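Local coordinates for protein TqaA (Penicillium aethiopicum, PDB 5EGF) that forms the C-terminal condensation-like domain of a fungal nonribosomal peptide synthetase and probably closes the finished peptide into a macrocycle, at residues 50-55 with 211-216; 95-100 with 109-114. The protein carries 2 engineered substitutions. All coordinates share one frame; numbering follows the deposited sequence.

Contact 1: 50-55 with 211-216; sequences DLLPAT and YLYHRV
In the condensation-domain fold of this chain, the edge strand 47-53 of a three-stranded antiparallel sheet packs against helix 208-217, with Asp50, Leu52 and Thr55 meeting Leu212, Tyr213 and Arg215. The axes of strand 50-53 and helix 211-216 approach to 10.1 Å at 56°, a sheet-to-helix spacing bridged mainly by side chains. Tyr213 does not start toward the strand, but its ring, with CG anti to the carbonyl carbon (chi1 -74°), brings its end to it. There Tyr213 OH donates to Asp50 OD1 at 2.7 Å, using the syn lone pair of the carboxylate. Asp50 OD2 lies in the ring plane at the edge, 3.3 Å from Tyr213 CE2, so the carboxylate and ring meet edge-on, their planes only 26° apart. Asp50 OD1 also takes Leu51 N on its anti side, and Phe21 N from outside the two segments, so several donors grip this buried oxygen. Were Asp50 replaced by alanine, the Tyr213 hydroxyl would probably lose its acceptor and the ring be freer to turn. A water bridges the same corner, donating to Tyr213 OH and to Leu51 O. Leu52 CD2 sits over one face of the ring in a CH-pi contact, 4.2 Å from the Tyr213 centroid, and the same methyl touches Leu212 CD1 at 3.8 Å. At the other end of the contact, Arg215 is held beyond the segments by a salt bridge to Glu367. Thr55 is the N-cap of helix 56-63, and Gln58 OE1 accepts from Thr55 N. With OG1 turned to the cap, the methyl is left facing helix 208-217, where Thr55 CG2 stands 3.6 Å from Leu212 CD2 and 3.9 Å from Arg215 NH1.

Contact 2: 95-100 with 109-114; sequences HSILRT and PIQLVL. With EDO (1,2-ethanediol), chain Z.
Thr100 lays its CG2 methyl against the Gln111 side chain, 3.7 Å from Gln111 CB. With CG2 anti to the backbone N (chi1 -58° for OG1), the hydroxyl swings back to its own turn, and Thr100 OG1 donates to Ser96 O at 2.7 Å. Arg99 N reaches that carbonyl oxygen from the opposite face of its plane, so two donors grip one carbonyl oxygen of the 3-10 turn. Thr100 and Val113 form an antiparallel non-hydrogen-bonded pair, flanked by the bond from Leu114 N to Arg99 O and by the short CA-H...O contact from Thr100 CA to Leu112 O (3.3 Å). Arg99 bends at chi3 and returns to the strand: Arg99 NH1 donates to Leu114 O at 2.7 Å, almost in line with the C=O bond (163°) and in the guanidinium plane. Val113 CG1 packs on Ser96 CB at 3.7 Å. A 1,2-ethanediol, probably from crystallisation, lies between the segments and donates through O1 to Gln111 OE1 at 2.9 Å. The turn thus links helix 81-94 to strand 100-103, while strand 110-115 is the sheet's middle strand, with strand 47-53 along its other edge and helix 208-217 touching Gln111.

Overall arrangement
The two contacts have centres 11 Å apart and share the antiparallel sheet ordered 47-53, 110-115, 100-103. Along the chain the segments come as 50-55, 95-100, 109-114 and 211-216, so contact 2 is a short-range closure enclosed by the long-range contact 1. Strand 110-115 joins them directly: Gln111 N lies 2.6 Å from Leu52 O, a probable hydrogen bond, and Gln111 NE2 packs 3.2 Å from Leu212 CD1. Helix 208-217 therefore rests on strand 47-53 and on the middle strand 110-115. Tyr211 OH bonds Gly312 O, next in sequence to the phosphopantetheine-binding Asn311; the side chains of Arg215 and Asn311 are about 11 Å apart, and no phosphopantetheine is bound to this chain.

Contact 1: 50-55 with 211-216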
ATOM      1  N   ASP C  50      50.773 -16.159  -4.425  1.00 54.37           N
ATOM      2  CA  ASP C  50      50.116 -17.278  -5.100  1.00 50.94           C
ATOM      3  C   ASP C  50      48.901 -16.750  -5.833  1.00 51.93           C
ATOM      4  O   ASP C  50      48.487 -15.604  -5.624  1.00 55.21           O
ATOM      5  CB  ASP C  50      49.719 -18.373  -4.120  1.00 49.72           C
ATOM      6  CG  ASP C  50      49.854 -19.753  -4.714  1.00 53.09           C
ATOM      7  OD1 ASP C  50      49.688 -19.897  -5.949  1.00 54.14           O
ATOM      8  OD2 ASP C  50      50.136 -20.693  -3.941  1.00 49.83           O
ATOM      9  N   LEU C  51      48.352 -17.567  -6.721  1.00 44.71           N
ATOM     10  CA  LEU C  51      47.142 -17.191  -7.439  1.00 45.75           C
ATOM     11  C   LEU C  51      46.405 -18.447  -7.873  1.00 50.19           C
ATOM     12  O   LEU C  51      46.880 -19.179  -8.778  1.00 50.67           O
ATOM     13  CB  LEU C  51      47.440 -16.292  -8.641  1.00 48.95           C
ATOM     14  CG  LEU C  51      46.181 -15.728  -9.319  1.00 48.60           C
ATOM     15  CD1 LEU C  51      46.492 -14.484 -10.113  1.00 55.82           C
ATOM     16  CD2 LEU C  51      45.543 -16.772 -10.216  1.00 51.96           C
ATOM     17  N   LEU C  52      45.263 -18.692  -7.213  1.00 46.20           N
ATOM     18  CA  LEU C  52      44.513 -19.931  -7.374  1.00 45.95           C
ATOM     19  C   LEU C  52      43.053 -19.651  -7.651  1.00 46.62           C
ATOM     20  O   LEU C  52      42.605 -18.513  -7.518  1.00 44.71           O
ATOM     21  CB  LEU C  52      44.592 -20.785  -6.109  1.00 45.38           C
ATOM     22  CG  LEU C  52      45.937 -21.014  -5.456  1.00 44.71           C
ATOM     23  CD1 LEU C  52      46.294 -19.823  -4.579  1.00 46.44           C
ATOM     24  CD2 LEU C  52      45.851 -22.286  -4.647  1.00 42.90           C
ATOM     25  N   PRO C  53      42.300 -20.699  -8.027  1.00 51.04           N
ATOM     26  CA  PRO C  53      40.843 -20.563  -8.093  1.00 51.24           C
ATOM     27  C   PRO C  53      40.231 -20.524  -6.695  1.00 47.25           C
ATOM     28  O   PRO C  53      40.726 -21.185  -5.771  1.00 46.42           O
ATOM     29  CB  PRO C  53      40.407 -21.849  -8.816  1.00 51.24           C
ATOM     30  CG  PRO C  53      41.636 -22.335  -9.540  1.00 47.42           C
ATOM     31  CD  PRO C  53      42.760 -21.979  -8.604  1.00 50.11           C
ATOM     32  N   ALA C  54      39.173 -19.730  -6.539  1.00 51.44           N
ATOM     33  CA  ALA C  54      38.301 -19.832  -5.372  1.00 46.09           C
ATOM     34  C   ALA C  54      37.434 -21.083  -5.590  1.00 46.41           C
ATOM     35  O   ALA C  54      37.074 -21.407  -6.731  1.00 43.76           O
ATOM     36  CB  ALA C  54      37.431 -18.608  -5.263  1.00 49.12           C
ATOM     37  N   THR C  55      37.113 -21.795  -4.515  1.00 41.17           N
ATOM     38  CA  THR C  55      36.302 -22.983  -4.639  1.00 37.39           C
ATOM     39  C   THR C  55      34.871 -22.617  -5.001  1.00 43.81           C
ATOM     40  O   THR C  55      34.504 -21.424  -5.074  1.00 45.27           O
ATOM     41  CB  THR C  55      36.306 -23.824  -3.344  1.00 43.46           C
ATOM     42  OG1 THR C  55      35.753 -23.051  -2.265  1.00 46.09           O
ATOM     43  CG2 THR C  55      37.730 -24.299  -3.002  1.00 51.93           C
ATOM     44  N   TYR C 211      45.638 -26.569   1.052  1.00 52.20           N
ATOM     45  CA  TYR C 211      44.496 -27.476   0.964  1.00 51.02           C
ATOM     46  C   TYR C 211      44.125 -27.703  -0.500  1.00 50.46           C
ATOM     47  O   TYR C 211      44.024 -28.842  -0.972  1.00 47.80           O
ATOM     48  CB  TYR C 211      43.317 -26.861   1.716  1.00 50.49           C
ATOM     49  CG  TYR C 211      42.012 -27.643   1.689  1.00 47.15           C
ATOM     50  CD1 TYR C 211      41.769 -28.656   2.608  1.00 45.83           C
ATOM     51  CD2 TYR C 211      41.001 -27.331   0.779  1.00 44.75           C
ATOM     52  CE1 TYR C 211      40.581 -29.362   2.606  1.00 47.78           C
ATOM     53  CE2 TYR C 211      39.792 -28.039   0.773  1.00 44.27           C
ATOM     54  CZ  TYR C 211      39.598 -29.056   1.689  1.00 45.16           C
ATOM     55  OH  TYR C 211      38.416 -29.775   1.708  1.00 43.97           O
ATOM     56  N   LEU C 212      43.921 -26.606  -1.219  1.00 47.08           N
ATOM     57  CA  LEU C 212      43.582 -26.711  -2.625  1.00 46.66           C
ATOM     58  C   LEU C 212      44.586 -27.607  -3.370  1.00 48.62           C
ATOM     59  O   LEU C 212      44.181 -28.599  -3.993  1.00 49.70           O
ATOM     60  CB  LEU C 212      43.462 -25.323  -3.253  1.00 44.91           C
ATOM     61  CG  LEU C 212      42.504 -24.360  -2.520  1.00 47.12           C
ATOM     62  CD1 LEU C 212      42.329 -23.053  -3.300  1.00 36.87           C
ATOM     63  CD2 LEU C 212      41.145 -25.032  -2.262  1.00 37.83           C
ATOM     64  N   TYR C 213      45.879 -27.277  -3.282  1.00 50.88           N
ATOM     65  CA  TYR C 213      46.948 -28.043  -3.941  1.00 54.11           C
ATOM     66  C   TYR C 213      46.862 -29.535  -3.643  1.00 54.76           C
ATOM     67  O   TYR C 213      47.070 -30.367  -4.522  1.00 56.63           O
ATOM     68  CB  TYR C 213      48.347 -27.534  -3.535  1.00 55.18           C
ATOM     69  CG  TYR C 213      48.726 -26.216  -4.174  1.00 52.94           C
ATOM     70  CD1 TYR C 213      48.790 -26.090  -5.558  1.00 51.07           C
ATOM     71  CD2 TYR C 213      49.019 -25.097  -3.398  1.00 50.97           C
ATOM     72  CE1 TYR C 213      49.128 -24.871  -6.157  1.00 53.26           C
ATOM     73  CE2 TYR C 213      49.359 -23.880  -3.988  1.00 49.19           C
ATOM     74  CZ  TYR C 213      49.408 -23.776  -5.370  1.00 48.74           C
ATOM     75  OH  TYR C 213      49.728 -22.579  -5.971  1.00 50.51           O
ATOM     76  N   HIS C 214      46.557 -29.853  -2.390  1.00 62.08           N
ATOM     77  CA  HIS C 214      46.460 -31.233  -1.945  1.00 62.29           C
ATOM     78  C   HIS C 214      45.267 -31.950  -2.586  1.00 65.71           C
ATOM     79  O   HIS C 214      45.364 -33.122  -2.959  1.00 67.59           O
ATOM     80  CB  HIS C 214      46.363 -31.282  -0.422  0.51 63.17           C
ATOM     81  CG  HIS C 214      46.353 -32.668   0.137  0.51 75.24           C
ATOM     82  ND1 HIS C 214      45.252 -33.494   0.056  0.51 77.72           N
ATOM     83  CD2 HIS C 214      47.311 -33.378   0.777  0.51 77.40           C
ATOM     84  CE1 HIS C 214      45.532 -34.654   0.625  0.51 75.51           C
ATOM     85  NE2 HIS C 214      46.774 -34.609   1.072  0.51 78.24           N
ATOM     86  N   ARG C 215      44.143 -31.244  -2.711  1.00 65.68           N
ATOM     87  CA  ARG C 215      42.941 -31.806  -3.345  1.00 66.32           C
ATOM     88  C   ARG C 215      43.225 -32.229  -4.772  1.00 66.87           C
ATOM     89  O   ARG C 215      42.759 -33.268  -5.237  1.00 65.50           O
ATOM     90  CB  ARG C 215      41.824 -30.767  -3.401  1.00 63.70           C
ATOM     91  CG  ARG C 215      40.955 -30.665  -2.172  1.00 56.55           C
ATOM     92  CD  ARG C 215      40.285 -29.320  -2.192  1.00 55.64           C
ATOM     93  NE  ARG C 215      38.916 -29.338  -2.684  1.00 54.68           N
ATOM     94  CZ  ARG C 215      38.439 -28.526  -3.628  1.00 58.80           C
ATOM     95  NH1 ARG C 215      39.233 -27.641  -4.223  1.00 56.48           N
ATOM     96  NH2 ARG C 215      37.162 -28.608  -3.988  1.00 56.10           N
ATOM     97  N   VAL C 216      43.967 -31.386  -5.476  1.00 56.69           N
ATOM     98  CA  VAL C 216      44.296 -31.650  -6.860  1.00 59.49           C
ATOM     99  C   VAL C 216      45.349 -32.753  -6.971  1.00 60.95           C
ATOM    100  O   VAL C 216      45.311 -33.564  -7.901  1.00 59.29           O
ATOM    101  CB  VAL C 216      44.761 -30.366  -7.567  1.00 57.70           C
ATOM    102  CG1 VAL C 216      45.769 -30.680  -8.654  1.00 55.95           C
ATOM    103  CG2 VAL C 216      43.561 -29.625  -8.137  1.00 59.34           C
TER
HETATM  104  O   HOH W   1      48.370 -21.824  -8.147  1.00 48.20           O

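Contact 2: 95-100 with 109-114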
ATOM      1  N   HIS C  95      48.517 -16.473   8.545  1.00 58.35           N
ATOM      2  CA  HIS C  95      47.367 -17.104   7.898  1.00 56.71           C
ATOM      3  C   HIS C  95      47.145 -16.486   6.521  1.00 52.44           C
ATOM      4  O   HIS C  95      46.570 -15.409   6.413  1.00 50.24           O
ATOM      5  CB  HIS C  95      46.117 -16.933   8.764  1.00 54.05           C
ATOM      6  CG  HIS C  95      46.134 -17.730  10.037  1.00 57.12           C
ATOM      7  ND1 HIS C  95      46.232 -19.107  10.059  1.00 60.62           N
ATOM      8  CD2 HIS C  95      46.026 -17.342  11.332  1.00 60.13           C
ATOM      9  CE1 HIS C  95      46.197 -19.529  11.313  1.00 61.30           C
ATOM     10  NE2 HIS C  95      46.071 -18.478  12.104  1.00 57.52           N
ATOM     11  N   SER C  96      47.589 -17.158   5.466  1.00 44.49           N
ATOM     12  CA  SER C  96      47.587 -16.508   4.156  1.00 45.51           C
ATOM     13  C   SER C  96      46.192 -16.205   3.600  1.00 42.87           C
ATOM     14  O   SER C  96      46.034 -15.295   2.762  1.00 42.36           O
ATOM     15  CB  SER C  96      48.433 -17.290   3.143  1.00 46.57           C
ATOM     16  OG  SER C  96      47.872 -18.557   2.871  1.00 47.13           O
ATOM     17  N   ILE C  97      45.187 -16.959   4.050  1.00 47.32           N
ATOM     18  CA  ILE C  97      43.809 -16.645   3.680  1.00 47.30           C
ATOM     19  C   ILE C  97      43.425 -15.227   4.143  1.00 48.80           C
ATOM     20  O   ILE C  97      42.655 -14.542   3.476  1.00 48.81           O
ATOM     21  CB  ILE C  97      42.794 -17.691   4.200  1.00 46.18           C
ATOM     22  CG1 ILE C  97      41.430 -17.495   3.524  1.00 43.49           C
ATOM     23  CG2 ILE C  97      42.673 -17.635   5.714  1.00 42.90           C
ATOM     24  CD1 ILE C  97      41.479 -17.389   2.000  1.00 45.33           C
ATOM     25  N   LEU C  98      43.989 -14.782   5.260  1.00 41.58           N
ATOM     26  CA  LEU C  98      43.716 -13.441   5.759  1.00 41.60           C
ATOM     27  C   LEU C  98      44.393 -12.352   4.916  1.00 44.48           C
ATOM     28  O   LEU C  98      44.088 -11.155   5.069  1.00 46.56           O
ATOM     29  CB  LEU C  98      44.145 -13.316   7.213  1.00 35.70           C
ATOM     30  CG  LEU C  98      43.491 -14.336   8.136  1.00 42.22           C
ATOM     31  CD1 LEU C  98      43.991 -14.159   9.570  1.00 44.14           C
ATOM     32  CD2 LEU C  98      41.973 -14.200   8.058  1.00 42.37           C
ATOM     33  N   ARG C  99      45.302 -12.762   4.026  1.00 48.94           N
ATOM     34  CA  ARG C  99      45.999 -11.823   3.145  1.00 48.80           C
ATOM     35  C   ARG C  99      45.541 -12.044   1.720  1.00 48.03           C
ATOM     36  O   ARG C  99      46.243 -11.686   0.775  1.00 46.41           O
ATOM     37  CB  ARG C  99      47.524 -12.011   3.213  1.00 49.16           C
ATOM     38  CG  ARG C  99      48.062 -12.443   4.580  1.00 49.85           C
ATOM     39  CD  ARG C  99      49.585 -12.415   4.640  1.00 50.45           C
ATOM     40  NE  ARG C  99      50.142 -13.710   5.029  1.00 54.17           N
ATOM     41  CZ  ARG C  99      50.693 -14.569   4.172  1.00 51.26           C
ATOM     42  NH1 ARG C  99      50.770 -14.263   2.886  1.00 46.58           N
ATOM     43  NH2 ARG C  99      51.167 -15.729   4.603  1.00 48.33           N
ATOM     44  N   THR C 100      44.363 -12.636   1.560  1.00 47.39           N
ATOM     45  CA  THR C 100      43.891 -13.007   0.236  1.00 46.92           C
ATOM     46  C   THR C 100      42.875 -12.005  -0.303  1.00 46.66           C
ATOM     47  O   THR C 100      42.000 -11.556   0.419  1.00 49.75           O
ATOM     48  CB  THR C 100      43.268 -14.410   0.255  1.00 51.09           C
ATOM     49  OG1 THR C 100      44.228 -15.366   0.736  1.00 52.20           O
ATOM     50  CG2 THR C 100      42.790 -14.787  -1.130  1.00 49.66           C
ATOM     51  N   PRO C 109      36.057 -16.748 -10.450  1.00 83.28           N
ATOM     52  CA  PRO C 109      36.709 -16.072  -9.322  1.00 78.77           C
ATOM     53  C   PRO C 109      37.957 -16.780  -8.800  1.00 72.66           C
ATOM     54  O   PRO C 109      38.008 -18.009  -8.715  1.00 69.22           O
ATOM     55  CB  PRO C 109      35.617 -16.048  -8.243  1.00 74.45           C
ATOM     56  CG  PRO C 109      34.726 -17.184  -8.584  1.00 77.85           C
ATOM     57  CD  PRO C 109      34.702 -17.204 -10.098  1.00 83.90           C
ATOM     58  N   ILE C 110      38.941 -15.975  -8.408  1.00 64.19           N
ATOM     59  CA  ILE C 110      40.257 -16.471  -8.032  1.00 57.63           C
ATOM     60  C   ILE C 110      40.759 -15.805  -6.759  1.00 52.22           C
ATOM     61  O   ILE C 110      40.310 -14.717  -6.391  1.00 56.38           O
ATOM     62  CB  ILE C 110      41.270 -16.203  -9.144  1.00 59.81           C
ATOM     63  CG1 ILE C 110      41.201 -14.736  -9.561  1.00 59.49           C
ATOM     64  CG2 ILE C 110      41.011 -17.109 -10.342  1.00 60.92           C
ATOM     65  CD1 ILE C 110      42.222 -14.345 -10.612  1.00 68.86           C
ATOM     66  N   GLN C 111      41.692 -16.475  -6.096  1.00 44.75           N
ATOM     67  CA  GLN C 111      42.303 -15.987  -4.879  1.00 43.74           C
ATOM     68  C   GLN C 111      43.669 -15.419  -5.205  1.00 47.04           C
ATOM     69  O   GLN C 111      44.542 -16.140  -5.713  1.00 49.57           O
ATOM     70  CB  GLN C 111      42.493 -17.148  -3.901  1.00 43.97           C
ATOM     71  CG  GLN C 111      41.245 -17.553  -3.146  1.00 44.43           C
ATOM     72  CD  GLN C 111      41.363 -18.928  -2.494  1.00 42.20           C
ATOM     73  OE1 GLN C 111      41.458 -19.037  -1.273  1.00 43.72           O
ATOM     74  NE2 GLN C 111      41.323 -19.986  -3.307  1.00 43.16           N
ATOM     75  N   LEU C 112      43.873 -14.135  -4.930  1.00 43.03           N
ATOM     76  CA  LEU C 112      45.224 -13.590  -4.994  1.00 44.11           C
ATOM     77  C   LEU C 112      45.804 -13.612  -3.586  1.00 44.42           C
ATOM     78  O   LEU C 112      45.322 -12.919  -2.696  1.00 48.46           O
ATOM     79  CB  LEU C 112      45.238 -12.174  -5.557  1.00 46.04           C
ATOM     80  CG  LEU C 112      45.116 -12.030  -7.072  1.00 50.67           C
ATOM     81  CD1 LEU C 112      43.737 -12.457  -7.570  1.00 53.40           C
ATOM     82  CD2 LEU C 112      45.389 -10.589  -7.432  1.00 54.10           C
ATOM     83  N   VAL C 113      46.807 -14.446  -3.363  1.00 54.01           N
ATOM     84  CA  VAL C 113      47.456 -14.466  -2.061  1.00 53.25           C
ATOM     85  C   VAL C 113      48.538 -13.392  -2.031  1.00 57.10           C
ATOM     86  O   VAL C 113      49.405 -13.340  -2.907  1.00 57.34           O
ATOM     87  CB  VAL C 113      48.078 -15.826  -1.775  1.00 55.12           C
ATOM     88  CG1 VAL C 113      48.340 -15.982  -0.278  1.00 53.28           C
ATOM     89  CG2 VAL C 113      47.150 -16.915  -2.262  1.00 52.74           C
ATOM     90  N   LEU C 114      48.484 -12.530  -1.023  1.00 59.36           N
ATOM     91  CA  LEU C 114      49.407 -11.405  -0.943  1.00 56.69           C
ATOM     92  C   LEU C 114      50.543 -11.630   0.052  1.00 53.86           C
ATOM     93  O   LEU C 114      50.405 -12.369   1.032  1.00 54.53           O
ATOM     94  CB  LEU C 114      48.639 -10.131  -0.585  1.00 51.25           C
ATOM     95  CG  LEU C 114      48.341  -9.201  -1.755  1.00 56.84           C
ATOM     96  CD1 LEU C 114      48.107  -9.979  -3.042  1.00 54.38           C
ATOM     97  CD2 LEU C 114      47.151  -8.293  -1.422  1.00 58.70           C
TER
HETATM   98  C1  EDO Z 503      44.268 -18.961   0.110  1.00 57.12           C
HETATM   99  O1  EDO Z 503      43.906 -17.731  -0.533  1.00 57.12           O
HETATM  100  C2  EDO Z 503      45.346 -18.710   1.160  1.00 57.12           C
HETATM  101  O2  EDO Z 503      45.560 -19.889   1.948  1.00 57.12           O